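Local structure of uncharacterized N-acetyltransferase D2E76_00625 (Mycobacteroides abscessus, 6YCA) at residues Leu86-Gly91 with Ser371-Gly376; Asp217-Tyr222 with Arg232-Asp237; Thr323-Ala328 with Leu402-Thr407. The protein is a GCN5-related N-acetyltransferase of the Eis type that binds acetyl coenzyme A and probably acetylates amines, although it does not modify aminoglycosides. All coordinates share one frame; numbering follows the deposited sequence.

Interaction 1 of 3, residues Leu86-Gly91 with Ser371-Gly376; sequences LTVPGG and SVYLGG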
ATOM      1  N   LEU A  86     -15.396  37.167 -16.027  1.00 21.65           N
ATOM      2  CA  LEU A  86     -15.572  35.758 -16.359  1.00 23.10           C
ATOM      3  C   LEU A  86     -15.955  35.648 -17.825  1.00 27.70           C
ATOM      4  O   LEU A  86     -16.852  36.360 -18.289  1.00 28.38           O
ATOM      5  CB  LEU A  86     -16.662  35.119 -15.494  1.00 23.62           C
ATOM      6  CG  LEU A  86     -16.754  33.593 -15.463  1.00 21.96           C
ATOM      7  CD1 LEU A  86     -17.241  33.147 -14.097  1.00 22.15           C
ATOM      8  CD2 LEU A  86     -17.682  33.074 -16.541  1.00 22.79           C
ATOM      9  N   THR A  87     -15.280  34.755 -18.544  1.00 29.71           N
ATOM     10  CA  THR A  87     -15.519  34.557 -19.969  1.00 31.94           C
ATOM     11  C   THR A  87     -16.671  33.575 -20.172  1.00 27.88           C
ATOM     12  O   THR A  87     -16.576  32.409 -19.774  1.00 23.94           O
ATOM     13  CB  THR A  87     -14.250  34.055 -20.660  1.00 31.43           C
ATOM     14  OG1 THR A  87     -13.171  34.968 -20.412  1.00 29.78           O
ATOM     15  CG2 THR A  87     -14.477  33.929 -22.160  1.00 32.14           C
ATOM     16  N   VAL A  88     -17.747  34.048 -20.794  1.00 26.84           N
ATOM     17  CA  VAL A  88     -18.942  33.250 -21.070  1.00 29.57           C
ATOM     18  C   VAL A  88     -18.874  32.743 -22.508  1.00 32.42           C
ATOM     19  O   VAL A  88     -18.059  33.251 -23.294  1.00 34.56           O
ATOM     20  CB  VAL A  88     -20.210  34.082 -20.828  1.00 30.90           C
ATOM     21  CG1 VAL A  88     -20.230  34.597 -19.402  1.00 31.15           C
ATOM     22  CG2 VAL A  88     -20.287  35.224 -21.832  1.00 34.42           C
ATOM     23  N   PRO A  89     -19.680  31.750 -22.898  1.00 29.51           N
ATOM     24  CA  PRO A  89     -19.629  31.255 -24.281  1.00 26.56           C
ATOM     25  C   PRO A  89     -19.783  32.372 -25.303  1.00 26.13           C
ATOM     26  O   PRO A  89     -20.700  33.191 -25.227  1.00 34.01           O
ATOM     27  CB  PRO A  89     -20.801  30.272 -24.342  1.00 24.45           C
ATOM     28  CG  PRO A  89     -20.907  29.757 -22.958  1.00 26.57           C
ATOM     29  CD  PRO A  89     -20.547  30.908 -22.053  1.00 27.86           C
ATOM     30  N   GLY A  90     -18.878  32.386 -26.278  1.00 21.44           N
ATOM     31  CA  GLY A  90     -18.791  33.457 -27.241  1.00 22.59           C
ATOM     32  C   GLY A  90     -17.642  34.413 -27.013  1.00 24.12           C
ATOM     33  O   GLY A  90     -17.382  35.259 -27.876  1.00 23.96           O
ATOM     34  N   GLY A  91     -16.960  34.311 -25.876  1.00 24.91           N
ATOM     35  CA  GLY A  91     -15.782  35.102 -25.597  1.00 27.42           C
ATOM     36  C   GLY A  91     -16.025  36.353 -24.787  1.00 28.39           C
ATOM     37  O   GLY A  91     -15.057  36.956 -24.309  1.00 31.71           O
ATOM     38  N   SER A 371     -25.531  25.808 -13.810  1.00 26.17           N
ATOM     39  CA  SER A 371     -24.783  24.620 -14.215  1.00 30.20           C
ATOM     40  C   SER A 371     -24.727  24.496 -15.732  1.00 36.44           C
ATOM     41  O   SER A 371     -23.722  24.034 -16.287  1.00 39.35           O
ATOM     42  CB  SER A 371     -25.378  23.366 -13.577  1.00 31.55           C
ATOM     43  OG  SER A 371     -25.296  23.425 -12.163  1.00 33.84           O
ATOM     44  N   VAL A 372     -25.801  24.896 -16.417  1.00 36.54           N
ATOM     45  CA  VAL A 372     -25.835  24.853 -17.875  1.00 32.25           C
ATOM     46  C   VAL A 372     -25.183  26.079 -18.503  1.00 30.77           C
ATOM     47  O   VAL A 372     -24.712  26.005 -19.647  1.00 31.83           O
ATOM     48  CB  VAL A 372     -27.294  24.812 -18.358  1.00 29.34           C
ATOM     49  CG1 VAL A 372     -27.366  24.536 -19.847  1.00 30.44           C
ATOM     50  CG2 VAL A 372     -28.074  23.782 -17.591  1.00 30.37           C
ATOM     51  N   TYR A 373     -25.112  27.194 -17.768  1.00 24.68           N
ATOM     52  CA  TYR A 373     -24.863  28.490 -18.392  1.00 23.87           C
ATOM     53  C   TYR A 373     -23.544  28.518 -19.160  1.00 24.49           C
ATOM     54  O   TYR A 373     -23.460  29.124 -20.235  1.00 23.92           O
ATOM     55  CB  TYR A 373     -24.899  29.601 -17.341  1.00 23.95           C
ATOM     56  CG  TYR A 373     -24.593  30.961 -17.918  1.00 24.53           C
ATOM     57  CD1 TYR A 373     -25.553  31.658 -18.634  1.00 25.86           C
ATOM     58  CD2 TYR A 373     -23.335  31.530 -17.780  1.00 23.91           C
ATOM     59  CE1 TYR A 373     -25.280  32.893 -19.179  1.00 28.58           C
ATOM     60  CE2 TYR A 373     -23.049  32.768 -18.326  1.00 24.57           C
ATOM     61  CZ  TYR A 373     -24.027  33.445 -19.024  1.00 25.90           C
ATOM     62  OH  TYR A 373     -23.759  34.676 -19.571  1.00 26.72           O
ATOM     63  N   LEU A 374     -22.513  27.859 -18.640  1.00 28.43           N
ATOM     64  CA  LEU A 374     -21.190  27.915 -19.245  1.00 27.45           C
ATOM     65  C   LEU A 374     -20.942  26.812 -20.262  1.00 33.20           C
ATOM     66  O   LEU A 374     -19.844  26.746 -20.827  1.00 38.16           O
ATOM     67  CB  LEU A 374     -20.107  27.896 -18.164  1.00 22.64           C
ATOM     68  CG  LEU A 374     -20.061  29.152 -17.291  1.00 21.11           C
ATOM     69  CD1 LEU A 374     -18.937  29.064 -16.268  1.00 19.90           C
ATOM     70  CD2 LEU A 374     -19.930  30.410 -18.146  1.00 26.10           C
ATOM     71  N   GLY A 375     -21.928  25.954 -20.512  1.00 30.87           N
ATOM     72  CA  GLY A 375     -21.765  24.850 -21.430  1.00 27.17           C
ATOM     73  C   GLY A 375     -21.238  23.581 -20.802  1.00 24.05           C
ATOM     74  O   GLY A 375     -21.002  22.605 -21.524  1.00 21.29           O
ATOM     75  N   GLY A 376     -21.039  23.569 -19.482  1.00 25.48           N
ATOM     76  CA  GLY A 376     -20.544  22.402 -18.779  1.00 23.78           C
ATOM     77  C   GLY A 376     -21.571  21.349 -18.479  1.00 20.27           C
ATOM     78  O   GLY A 376     -21.210  20.285 -17.973  1.00 23.65           O
TER
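V88 and L374 make the nearest backbone approach, 6.1 Å from CA to CA, where the end of strand 75-87 and the turn that follows it meet the C-terminal part of helix 366-373. L374 puts its CD2 methyl in the middle of the contact: it lies 3.8 Å from L86 CD2 on the strand and 4.0 Å from P89 CD on the turn. The P89 ring crosses the leucine side chain at about a right angle, and P89 CG rests 3.8 Å from both Y373 O and L374 O, so it packs on carbonyls as well as on a methyl.

This is an interdomain joint: in the three-domain build of an Eis-type enzyme, the first GNAT domain here rests against the C-terminal domain of sterol-carrier-protein type. V88 to G91 form a type II beta turn, with G91 N bonded to V88 O at 3.0 Å; G90 and G91 both take positive phi. On the other side G375, also at positive phi, follows the helix, and its N reaches V372 O at 2.9 Å.

Y373 swings its ring out with CG anti to the backbone N (chi1 178°). The ring then offers an edge to V88, whose CG1 lies near the ring plane, 3.5 Å from Y373 CE2. The phenol OH, which also touches V88 CG1, is hydrogen-bonded to the carbonyl of A318.

Interaction 2 of 3, residues Asp217-Tyr222 with Arg232-Asp237; sequences DPVKPY and RYRPQD
Y222 N donates to Y233 O at 2.9 Å, nearly along the C=O axis, and Y233 N returns the bond to Y222 O at 3.1 Å. The two tyrosines are thus a hydrogen-bonded antiparallel pair, at the end of the beta hairpin away from its turn, the hairpin being formed by strands 222-226 and 229-235 in the second GNAT domain. R232 CA adds a CA-H...O contact to Y222 O.

Both tyrosine side chains leave the same face of the hairpin. Y233 CG sits between its own backbone N and carbonyl carbon (chi1 55°), which lays a ring face under Y222: Y222 CB stands 3.8 Å from the Y233 ring centroid as a CH-pi contact, off-centre toward the rim. The two ring planes are inclined obliquely, at 33°. The Y222 ring runs on across P235, with CE2 3.9 Å from P235 CD. Both phenol groups reach another copy of the protein, Y222 OH to the carbonyl of V47 and Y233 OH to R44 of the second subunit.

Arginines occupy the other side. P221 lies alongside R232 and R234, its CG over one face of the R232 guanidinium, 3.4 Å from R232 NH2. D214 forms a salt bridge with R232 and a long, weak ion pair with R234; R232 NH2 also forms a salt bridge with D252, on strand 248-256. D217 forms a salt bridge with R234 NH2, though the modelled separation is too short to be trusted. The other carboxylate oxygen, D217 OD1, makes an Asx turn, accepting V219 N at 3.2 Å from above the carboxylate plane.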
ATOM      1  N   ASP A 217       8.590  27.397  -1.390  1.00 55.19           N
ATOM      2  CA  ASP A 217       9.012  26.112  -1.934  1.00 52.21           C
ATOM      3  C   ASP A 217      10.455  26.213  -2.416  1.00 53.90           C
ATOM      4  O   ASP A 217      10.750  27.046  -3.281  1.00 60.22           O
ATOM      5  CB  ASP A 217       8.106  25.740  -3.102  1.00 51.15           C
ATOM      6  CG  ASP A 217       8.260  24.291  -3.529  1.00 58.88           C
ATOM      7  OD1 ASP A 217       9.115  23.585  -2.955  1.00 64.50           O
ATOM      8  OD2 ASP A 217       7.520  23.855  -4.439  1.00 58.87           O
ATOM      9  N   PRO A 218      11.379  25.406  -1.887  1.00 50.52           N
ATOM     10  CA  PRO A 218      12.762  25.470  -2.383  1.00 47.38           C
ATOM     11  C   PRO A 218      12.907  25.003  -3.820  1.00 45.78           C
ATOM     12  O   PRO A 218      13.846  25.433  -4.501  1.00 48.19           O
ATOM     13  CB  PRO A 218      13.536  24.575  -1.404  1.00 45.21           C
ATOM     14  CG  PRO A 218      12.511  23.646  -0.865  1.00 47.97           C
ATOM     15  CD  PRO A 218      11.230  24.435  -0.792  1.00 50.72           C
ATOM     16  N   VAL A 219      12.016  24.136  -4.298  1.00 40.71           N
ATOM     17  CA  VAL A 219      12.051  23.679  -5.684  1.00 42.04           C
ATOM     18  C   VAL A 219      11.452  24.777  -6.552  1.00 45.61           C
ATOM     19  O   VAL A 219      10.254  25.060  -6.475  1.00 51.84           O
ATOM     20  CB  VAL A 219      11.298  22.356  -5.870  1.00 38.95           C
ATOM     21  CG1 VAL A 219      12.071  21.438  -6.789  1.00 36.39           C
ATOM     22  CG2 VAL A 219      11.078  21.671  -4.531  1.00 43.45           C
ATOM     23  N   LYS A 220      12.273  25.382  -7.378  1.00 40.50           N
ATOM     24  CA  LYS A 220      11.779  26.449  -8.231  1.00 34.77           C
ATOM     25  C   LYS A 220      11.185  25.870  -9.507  1.00 38.02           C
ATOM     26  O   LYS A 220      11.652  24.840 -10.005  1.00 42.69           O
ATOM     27  CB  LYS A 220      12.917  27.403  -8.584  1.00 29.91           C
ATOM     28  CG  LYS A 220      13.517  28.088  -7.365  1.00 32.82           C
ATOM     29  CD  LYS A 220      12.432  28.817  -6.577  1.00 31.06           C
ATOM     30  CE  LYS A 220      12.886  29.186  -5.189  1.00 29.30           C
ATOM     31  NZ  LYS A 220      11.751  29.730  -4.403  1.00 29.31           N
ATOM     32  N   PRO A 221      10.152  26.503 -10.053  1.00 33.62           N
ATOM     33  CA  PRO A 221       9.475  25.934 -11.220  1.00 28.18           C
ATOM     34  C   PRO A 221      10.160  26.321 -12.518  1.00 25.23           C
ATOM     35  O   PRO A 221      10.684  27.423 -12.686  1.00 27.15           O
ATOM     36  CB  PRO A 221       8.081  26.576 -11.148  1.00 24.63           C
ATOM     37  CG  PRO A 221       8.274  27.867 -10.388  1.00 22.81           C
ATOM     38  CD  PRO A 221       9.621  27.832  -9.702  1.00 27.91           C
ATOM     39  N   TYR A 222      10.146  25.382 -13.453  1.00 20.89           N
ATOM     40  CA  TYR A 222      10.579  25.681 -14.803  1.00 27.36           C
ATOM     41  C   TYR A 222       9.464  26.427 -15.517  1.00 30.11           C
ATOM     42  O   TYR A 222       8.279  26.155 -15.303  1.00 29.76           O
ATOM     43  CB  TYR A 222      10.907  24.389 -15.546  1.00 30.00           C
ATOM     44  CG  TYR A 222      12.096  23.665 -14.963  1.00 31.39           C
ATOM     45  CD1 TYR A 222      13.380  24.158 -15.129  1.00 27.92           C
ATOM     46  CD2 TYR A 222      11.931  22.494 -14.233  1.00 28.63           C
ATOM     47  CE1 TYR A 222      14.465  23.506 -14.587  1.00 23.03           C
ATOM     48  CE2 TYR A 222      13.017  21.835 -13.692  1.00 23.20           C
ATOM     49  CZ  TYR A 222      14.279  22.347 -13.876  1.00 22.99           C
ATOM     50  OH  TYR A 222      15.363  21.702 -13.343  1.00 25.88           O
ATOM     51  N   ARG A 232       4.330  25.989 -16.907  1.00 19.14           N
ATOM     52  CA  ARG A 232       5.114  25.866 -15.684  1.00 17.87           C
ATOM     53  C   ARG A 232       5.070  24.422 -15.207  1.00 17.59           C
ATOM     54  O   ARG A 232       3.996  23.814 -15.168  1.00 20.66           O
ATOM     55  CB  ARG A 232       4.528  26.740 -14.580  1.00 21.31           C
ATOM     56  CG  ARG A 232       4.903  28.193 -14.605  1.00 28.92           C
ATOM     57  CD  ARG A 232       4.081  28.908 -13.550  1.00 32.43           C
ATOM     58  NE  ARG A 232       4.217  28.277 -12.239  1.00 32.25           N
ATOM     59  CZ  ARG A 232       4.794  28.846 -11.188  1.00 33.58           C
ATOM     60  NH1 ARG A 232       5.271  30.081 -11.277  1.00 37.75           N
ATOM     61  NH2 ARG A 232       4.867  28.188 -10.039  1.00 28.36           N
ATOM     62  N   TYR A 233       6.227  23.877 -14.842  1.00 18.06           N
ATOM     63  CA  TYR A 233       6.279  22.517 -14.318  1.00 18.54           C
ATOM     64  C   TYR A 233       7.384  22.388 -13.277  1.00 18.95           C
ATOM     65  O   TYR A 233       8.400  23.084 -13.338  1.00 21.54           O
ATOM     66  CB  TYR A 233       6.418  21.458 -15.423  1.00 18.64           C
ATOM     67  CG  TYR A 233       7.588  21.652 -16.361  1.00 18.08           C
ATOM     68  CD1 TYR A 233       7.474  22.458 -17.489  1.00 17.96           C
ATOM     69  CD2 TYR A 233       8.803  21.026 -16.124  1.00 18.69           C
ATOM     70  CE1 TYR A 233       8.544  22.630 -18.356  1.00 19.73           C
ATOM     71  CE2 TYR A 233       9.874  21.191 -16.981  1.00 19.12           C
ATOM     72  CZ  TYR A 233       9.742  21.995 -18.093  1.00 21.00           C
ATOM     73  OH  TYR A 233      10.810  22.161 -18.944  1.00 22.59           O
ATOM     74  N   ARG A 234       7.176  21.476 -12.327  1.00 19.74           N
ATOM     75  CA  ARG A 234       8.076  21.291 -11.201  1.00 24.18           C
ATOM     76  C   ARG A 234       8.397  19.815 -11.002  1.00 26.83           C
ATOM     77  O   ARG A 234       7.498  18.968 -11.064  1.00 31.09           O
ATOM     78  CB  ARG A 234       7.403  21.827  -9.928  1.00 30.48           C
ATOM     79  CG  ARG A 234       8.362  22.356  -8.876  1.00 40.67           C
ATOM     80  CD  ARG A 234       7.606  23.064  -7.757  1.00 45.95           C
ATOM     81  NE  ARG A 234       6.998  24.304  -8.242  1.00 46.57           N
ATOM     82  CZ  ARG A 234       6.544  25.282  -7.462  1.00 44.67           C
ATOM     83  NH1 ARG A 234       6.012  26.367  -8.005  1.00 42.99           N
ATOM     84  NH2 ARG A 234       6.626  25.183  -6.141  1.00 44.74           N
ATOM     85  N   PRO A 235       9.660  19.477 -10.740  1.00 25.56           N
ATOM     86  CA  PRO A 235       9.998  18.086 -10.417  1.00 23.64           C
ATOM     87  C   PRO A 235       9.525  17.742  -9.012  1.00 26.19           C
ATOM     88  O   PRO A 235       9.497  18.591  -8.115  1.00 26.17           O
ATOM     89  CB  PRO A 235      11.529  18.062 -10.516  1.00 23.03           C
ATOM     90  CG  PRO A 235      11.941  19.458 -10.214  1.00 23.71           C
ATOM     91  CD  PRO A 235      10.851  20.345 -10.774  1.00 23.00           C
ATOM     92  N   GLN A 236       9.155  16.475  -8.820  1.00 29.40           N
ATOM     93  CA  GLN A 236       8.615  16.042  -7.536  1.00 32.33           C
ATOM     94  C   GLN A 236       9.663  15.581  -6.530  1.00 39.51           C
ATOM     95  O   GLN A 236      10.262  16.403  -5.829  1.00 51.72           O
ATOM     96  CB  GLN A 236       7.552  14.964  -7.747  1.00 32.47           C
ATOM     97  CG  GLN A 236       6.360  15.444  -8.547  1.00 30.86           C
ATOM     98  CD  GLN A 236       5.568  16.500  -7.804  1.00 37.61           C
ATOM     99  OE1 GLN A 236       5.656  17.692  -8.104  1.00 38.49           O
ATOM    100  NE2 GLN A 236       4.786  16.063  -6.826  1.00 44.99           N
ATOM    101  N   ASP A 237       9.861  14.274  -6.411  1.00 38.17           N
ATOM    102  CA  ASP A 237      10.709  13.726  -5.354  1.00 41.30           C
ATOM    103  C   ASP A 237      12.178  13.862  -5.756  1.00 44.07           C
ATOM    104  O   ASP A 237      12.863  12.900  -6.111  1.00 54.22           O
ATOM    105  CB  ASP A 237      10.309  12.295  -5.032  1.00 44.36           C
ATOM    106  CG  ASP A 237       8.847  12.179  -4.649  1.00 46.90           C
ATOM    107  OD1 ASP A 237       8.414  12.914  -3.737  1.00 48.40           O
ATOM    108  OD2 ASP A 237       8.128  11.368  -5.269  1.00 49.49           O
TER

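Interaction 3 of 3, residues Thr323-Ala328 with Leu402-Thr407; sequences TYTDGA and LFSTGT. With SO4 (sulfate ion), chain J.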
ATOM      1  N   THR A 323     -23.632  33.870 -26.285  1.00 33.44           N
ATOM      2  CA  THR A 323     -24.127  33.598 -27.625  1.00 35.32           C
ATOM      3  C   THR A 323     -24.838  32.251 -27.708  1.00 32.16           C
ATOM      4  O   THR A 323     -24.660  31.369 -26.865  1.00 30.42           O
ATOM      5  CB  THR A 323     -22.976  33.663 -28.629  1.00 37.01           C
ATOM      6  OG1 THR A 323     -22.509  32.337 -28.907  1.00 40.37           O
ATOM      7  CG2 THR A 323     -21.861  34.529 -28.102  1.00 32.89           C
ATOM      8  N   TYR A 324     -25.670  32.118 -28.741  1.00 33.48           N
ATOM      9  CA  TYR A 324     -26.457  30.918 -28.983  1.00 35.91           C
ATOM     10  C   TYR A 324     -26.404  30.582 -30.467  1.00 38.39           C
ATOM     11  O   TYR A 324     -25.882  31.349 -31.279  1.00 42.62           O
ATOM     12  CB  TYR A 324     -27.915  31.119 -28.557  1.00 39.65           C
ATOM     13  CG  TYR A 324     -28.083  31.605 -27.137  1.00 33.84           C
ATOM     14  CD1 TYR A 324     -28.147  30.708 -26.080  1.00 32.47           C
ATOM     15  CD2 TYR A 324     -28.176  32.962 -26.854  1.00 36.66           C
ATOM     16  CE1 TYR A 324     -28.298  31.148 -24.781  1.00 31.72           C
ATOM     17  CE2 TYR A 324     -28.332  33.412 -25.558  1.00 36.46           C
ATOM     18  CZ  TYR A 324     -28.390  32.500 -24.525  1.00 36.76           C
ATOM     19  OH  TYR A 324     -28.540  32.941 -23.229  1.00 36.51           O
ATOM     20  N   THR A 325     -26.963  29.426 -30.822  1.00 38.01           N
ATOM     21  CA  THR A 325     -27.025  29.020 -32.217  1.00 39.79           C
ATOM     22  C   THR A 325     -28.283  29.580 -32.874  1.00 42.59           C
ATOM     23  O   THR A 325     -29.227  30.014 -32.212  1.00 45.31           O
ATOM     24  CB  THR A 325     -26.996  27.495 -32.338  1.00 40.28           C
ATOM     25  OG1 THR A 325     -28.149  26.944 -31.696  1.00 46.57           O
ATOM     26  CG2 THR A 325     -25.747  26.928 -31.687  1.00 34.54           C
ATOM     27  N   ASP A 326     -28.306  29.534 -34.206  1.00 46.71           N
ATOM     28  CA  ASP A 326     -29.414  30.102 -34.975  1.00 57.92           C
ATOM     29  C   ASP A 326     -30.624  29.171 -34.903  1.00 65.55           C
ATOM     30  O   ASP A 326     -31.035  28.534 -35.877  1.00 73.09           O
ATOM     31  CB  ASP A 326     -28.986  30.383 -36.408  1.00 62.76           C
ATOM     32  CG  ASP A 326     -28.061  31.576 -36.511  1.00 66.77           C
ATOM     33  OD1 ASP A 326     -28.189  32.495 -35.676  1.00 68.85           O
ATOM     34  OD2 ASP A 326     -27.208  31.594 -37.421  1.00 69.21           O
ATOM     35  N   GLY A 327     -31.204  29.105 -33.704  1.00 61.50           N
ATOM     36  CA  GLY A 327     -32.387  28.319 -33.450  1.00 59.26           C
ATOM     37  C   GLY A 327     -33.589  29.189 -33.119  1.00 59.23           C
ATOM     38  O   GLY A 327     -33.515  30.411 -33.032  1.00 65.58           O
ATOM     39  N   ALA A 328     -34.714  28.516 -32.929  1.00 54.18           N
ATOM     40  CA  ALA A 328     -35.926  29.211 -32.538  1.00 52.97           C
ATOM     41  C   ALA A 328     -35.889  29.525 -31.042  1.00 50.65           C
ATOM     42  O   ALA A 328     -35.296  28.780 -30.256  1.00 49.19           O
ATOM     43  CB  ALA A 328     -37.149  28.355 -32.852  1.00 49.64           C
ATOM     44  N   LEU A 402     -29.770  25.355 -28.745  1.00 40.40           N
ATOM     45  CA  LEU A 402     -29.380  26.751 -28.575  1.00 35.90           C
ATOM     46  C   LEU A 402     -28.122  26.874 -27.726  1.00 38.13           C
ATOM     47  O   LEU A 402     -27.196  27.616 -28.075  1.00 47.23           O
ATOM     48  CB  LEU A 402     -30.523  27.531 -27.926  1.00 35.34           C
ATOM     49  CG  LEU A 402     -31.694  27.934 -28.822  1.00 41.05           C
ATOM     50  CD1 LEU A 402     -32.799  28.584 -28.002  1.00 38.29           C
ATOM     51  CD2 LEU A 402     -31.228  28.858 -29.938  1.00 43.77           C
ATOM     52  N   PHE A 403     -28.075  26.158 -26.601  1.00 32.97           N
ATOM     53  CA  PHE A 403     -27.034  26.331 -25.595  1.00 32.09           C
ATOM     54  C   PHE A 403     -25.758  25.541 -25.872  1.00 33.28           C
ATOM     55  O   PHE A 403     -24.773  25.734 -25.150  1.00 33.90           O
ATOM     56  CB  PHE A 403     -27.570  25.955 -24.210  1.00 31.42           C
ATOM     57  CG  PHE A 403     -28.461  26.995 -23.596  1.00 30.10           C
ATOM     58  CD1 PHE A 403     -29.726  27.234 -24.105  1.00 30.96           C
ATOM     59  CD2 PHE A 403     -28.036  27.726 -22.496  1.00 29.79           C
ATOM     60  CE1 PHE A 403     -30.546  28.189 -23.539  1.00 31.65           C
ATOM     61  CE2 PHE A 403     -28.855  28.682 -21.921  1.00 29.06           C
ATOM     62  CZ  PHE A 403     -30.112  28.913 -22.441  1.00 30.69           C
ATOM     63  N   SER A 404     -25.747  24.671 -26.880  1.00 35.78           N
ATOM     64  CA  SER A 404     -24.612  23.784 -27.105  1.00 38.52           C
ATOM     65  C   SER A 404     -23.330  24.574 -27.344  1.00 34.19           C
ATOM     66  O   SER A 404     -23.349  25.658 -27.937  1.00 28.13           O
ATOM     67  CB  SER A 404     -24.885  22.897 -28.321  1.00 53.19           C
ATOM     68  OG  SER A 404     -24.984  23.667 -29.514  1.00 61.30           O
ATOM     69  N   THR A 405     -22.216  24.037 -26.839  1.00 26.77           N
ATOM     70  CA  THR A 405     -20.886  24.596 -27.046  1.00 25.25           C
ATOM     71  C   THR A 405     -19.921  23.484 -27.444  1.00 28.20           C
ATOM     72  O   THR A 405     -20.149  22.306 -27.164  1.00 30.56           O
ATOM     73  CB  THR A 405     -20.352  25.297 -25.787  1.00 24.04           C
ATOM     74  OG1 THR A 405     -20.230  24.346 -24.723  1.00 29.71           O
ATOM     75  CG2 THR A 405     -21.281  26.417 -25.358  1.00 24.63           C
ATOM     76  N   GLY A 406     -18.821  23.875 -28.083  1.00 29.83           N
ATOM     77  CA  GLY A 406     -17.857  22.908 -28.571  1.00 31.25           C
ATOM     78  C   GLY A 406     -16.825  22.471 -27.550  1.00 35.30           C
ATOM     79  O   GLY A 406     -16.253  21.383 -27.663  1.00 40.95           O
ATOM     80  N   THR A 407     -16.577  23.305 -26.544  1.00 29.95           N
ATOM     81  CA  THR A 407     -15.576  23.024 -25.526  1.00 23.20           C
ATOM     82  C   THR A 407     -16.217  23.045 -24.149  1.00 20.11           C
ATOM     83  O   THR A 407     -17.117  23.850 -23.883  1.00 23.54           O
ATOM     84  CB  THR A 407     -14.435  24.051 -25.568  1.00 24.61           C
ATOM     85  OG1 THR A 407     -14.955  25.362 -25.303  1.00 32.58           O
ATOM     86  CG2 THR A 407     -13.749  24.040 -26.931  1.00 22.84           C
TER
HETATM   87  S   SO4 J 504     -16.921  26.915 -28.303  1.00 47.57           S
HETATM   88  O1  SO4 J 504     -15.778  27.696 -27.837  1.00 49.49           O
HETATM   89  O2  SO4 J 504     -16.449  25.838 -29.170  1.00 53.09           O
HETATM   90  O3  SO4 J 504     -17.836  27.774 -29.049  1.00 49.39           O
HETATM   91  O4  SO4 J 504     -17.616  26.348 -27.153  1.00 45.34           O
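T325 N donates to L402 O at 3.3 Å, a fairly long bond that lies in the carbonyl plane on a lone pair. It uses a carbonyl in the last turn of helix 395-403, in the C-terminal domain of sterol-carrier-protein type, and ties to that helix end the loop leading into strand 330-335. Y324 CA brings a CA-H...O contact to the same oxygen. The threonine hydroxyl grips the helix too: with chi1 at 63°, T325 OG1 stands between its own backbone N and carbonyl carbon and bonds to the carbonyl of A401. The loop is folded tightly here, D326 being the centre of an inverse gamma turn.

The aromatic contact is edge-to-face. Y324 turns its edge toward F403, with CE1 over the centre of the phenylalanine ring and 3.7 Å from F403 CZ; the centroids are 5.1 Å apart and the planes at 69°. F403 meets W379 edge-to-face as well, and Y324 OH is held by the carbonyl of L319.

Van der Waals contact centres on L402, whose methyls pack against the loop backbone: CD2 on T325 O and on G327 CA, the latter at 3.7 Å, and CD1 on A328 O. Y324 CB is the tyrosine carbon that meets L402 CD2, at 4.2 Å.

Past the helix the chain runs out beside a neighbouring copy: G406 O accepts from T378 OG1 of the third subunit, and T407 packs on R381 of that subunit. A sulfate, probably from the crystallisation liquor, sits over this tail on backbone N-H groups, its O4 accepting from G406 N at 2.9 Å and from T407 N at 3.3 Å.

Interactions 1 and 3 adjoin, with centres about 11 Å apart, and P89 O probably accepts a hydrogen bond from T323 N at 3.2 Å; P89 CB also packs on T405 CG2. They share one region of the C-terminal domain, interaction 1 joining it to the first GNAT domain and interaction 3 joining a loop and a helix end within it. Interaction 2 is remote, in the second GNAT domain, about 33 Å from interaction 1 and 41 Å from interaction 3 between centres. Chemistry follows place: buried interaction 1 meets through apolar side chains, whereas partly buried interactions 2 and 3 add polar bonds and border different subunits, interaction 2 alone having an arginine-carboxylate pair.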